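Local coordinates for NLP/P60 (PDB 6B8C), which is a secreted peptidoglycan hydrolase whose NlpC/p60 domain probably acts as an endopeptidase, cutting the peptide part of the bacterial cell wall to release muropeptides, at residues 88-93 against 108-113. Numbering follows the deposited sequence.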
loop_
_atom_site.group_PDB
_atom_site.type_symbol
_atom_site.label_atom_id
_atom_site.label_comp_id
_atom_site.label_asym_id
_atom_site.label_seq_id
_atom_site.Cartn_x
_atom_site.Cartn_y
_atom_site.Cartn_z
ATOM N N SER A 88 7.152 6.543 -11.678
ATOM C CA SER A 88 8.114 5.862 -12.539
ATOM C C SER A 88 9.283 5.312 -11.733
ATOM O O SER A 88 9.768 4.205 -11.999
ATOM C CB SER A 88 8.620 6.819 -13.619
ATOM O OG SER A 88 7.548 7.385 -14.352
ATOM N N GLN A 89 9.743 6.067 -10.736
ATOM C CA GLN A 89 10.892 5.693 -9.926
ATOM C C GLN A 89 10.507 4.844 -8.718
ATOM O O GLN A 89 11.245 4.818 -7.725
ATOM C CB GLN A 89 11.637 6.952 -9.482
ATOM C CG GLN A 89 11.960 7.890 -10.637
ATOM C CD GLN A 89 12.278 9.301 -10.184
ATOM O OE1 GLN A 89 12.536 9.545 -9.008
ATOM N NE2 GLN A 89 12.257 10.243 -11.123
ATOM N N ALA A 90 9.373 4.152 -8.782
ATOM C CA ALA A 90 8.907 3.310 -7.688
ATOM C C ALA A 90 9.416 1.888 -7.895
ATOM O O ALA A 90 9.117 1.257 -8.914
ATOM C CB ALA A 90 7.382 3.328 -7.600
ATOM N N LYS A 91 10.187 1.393 -6.935
ATOM C CA LYS A 91 10.656 0.017 -6.941
ATOM C C LYS A 91 9.726 -0.849 -6.093
ATOM O O LYS A 91 8.837 -0.357 -5.395
ATOM C CB LYS A 91 12.101 -0.054 -6.436
ATOM C CG LYS A 91 13.053 0.883 -7.187
ATOM C CD LYS A 91 14.451 0.920 -6.571
ATOM C CE LYS A 91 15.240 -0.352 -6.859
ATOM N NZ LYS A 91 16.658 -0.251 -6.401
ATOM N N ALA A 92 9.934 -2.161 -6.176
ATOM C CA ALA A 92 9.115 -3.097 -5.419
ATOM C C ALA A 92 9.224 -2.816 -3.925
ATOM O O ALA A 92 10.323 -2.757 -3.369
ATOM C CB ALA A 92 9.543 -4.533 -5.721
ATOM N N GLY A 93 8.074 -2.631 -3.278
ATOM C CA GLY A 93 8.003 -2.325 -1.867
ATOM C C GLY A 93 7.627 -0.892 -1.551
ATOM O O GLY A 93 7.107 -0.632 -0.457
ATOM N N ALA A 108 -1.262 1.955 -1.926
ATOM C CA ALA A 108 -0.983 0.571 -2.291
ATOM C C ALA A 108 0.514 0.326 -2.162
ATOM O O ALA A 108 1.300 1.258 -1.990
ATOM C CB ALA A 108 -1.472 0.247 -3.707
ATOM N N ILE A 109 0.905 -0.945 -2.238
ATOM C CA ILE A 109 2.311 -1.335 -2.206
ATOM C C ILE A 109 2.774 -1.606 -3.630
ATOM O O ILE A 109 2.179 -2.427 -4.341
ATOM C CB ILE A 109 2.539 -2.563 -1.307
ATOM C CG1 ILE A 109 2.349 -2.191 0.167
ATOM C CG2 ILE A 109 3.936 -3.129 -1.528
ATOM C CD1 ILE A 109 2.300 -3.379 1.093
ATOM N N ALA A 110 3.834 -0.922 -4.043
ATOM C CA ALA A 110 4.352 -1.085 -5.393
ATOM C C ALA A 110 4.964 -2.467 -5.575
ATOM O O ALA A 110 5.680 -2.970 -4.704
ATOM C CB ALA A 110 5.393 -0.009 -5.698
ATOM N N LEU A 111 4.670 -3.082 -6.718
ATOM C CA LEU A 111 5.289 -4.337 -7.110
ATOM C C LEU A 111 6.367 -4.161 -8.171
ATOM O O LEU A 111 7.031 -5.141 -8.523
ATOM C CB LEU A 111 4.230 -5.312 -7.634
ATOM C CG LEU A 111 3.132 -5.722 -6.658
ATOM C CD1 LEU A 111 2.189 -6.689 -7.340
ATOM C CD2 LEU A 111 3.725 -6.342 -5.406
ATOM N N GLY A 112 6.550 -2.949 -8.687
ATOM C CA GLY A 112 7.441 -2.739 -9.808
ATOM C C GLY A 112 6.756 -3.062 -11.119
ATOM O O GLY A 112 5.889 -3.940 -11.173
ATOM N N GLY A 113 7.121 -2.351 -12.179
ATOM C CA GLY A 113 6.532 -2.611 -13.481
ATOM C C GLY A 113 5.073 -2.227 -13.594
ATOM O O GLY A 113 4.294 -2.951 -14.227
#
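I109 holds CG2 anti to its backbone N, which brings this methyl alongside the glycine backbone of G93. I109 CG2 lies 4.2 Å from G93 CA. The side chain also packs on I31 of helix 28-36 and on T59 and V62 of helix 55-67. G93 has a positive phi, a backbone shape that favours glycine.

One hydrogen bond joins the two backbones. G93 N gives its hydrogen to A110 O at 2.8 Å, and the bond is almost straight, 176° at the hydrogen. The donor is tilted 31° from the carbonyl plane. The same oxygen takes a weaker CA-H...O contact from A92, with A92 CA 3.5 Å from A110 O.

Segment 88-93 is loop, leading from strand 83-85 into strand 95-98. Strand 106-112 runs antiparallel to strand 95-98 in the six-stranded sheet of the NlpC/P60 domain, whose family belongs to the papain-like peptidase clan CA. Just before strand 95-98 the loop adds one more backbone bond to A110, whose backbone also bonds with D94. The touching parts run 123° apart, so the loop does not pair along the strand.

The methyl of A110 points at the loop. A110 CB is 3.5 Å from K91 O and 4.3 Å from A90 CB. L96 of strand 95-98 touches both alanines, forming a small apolar cluster between loop and sheet. A92 CB lies 3.8 Å from L111 O and also packs on V32 of helix 28-36. The CB of L111 points away from the loop, and its side chain packs on V32, Y36 and I117. K91 likewise directs its CB away from the strand, while its backbone N bonds to D94 OD1. The carbonyl of G93 accepts a hydrogen bond from Y63 OH.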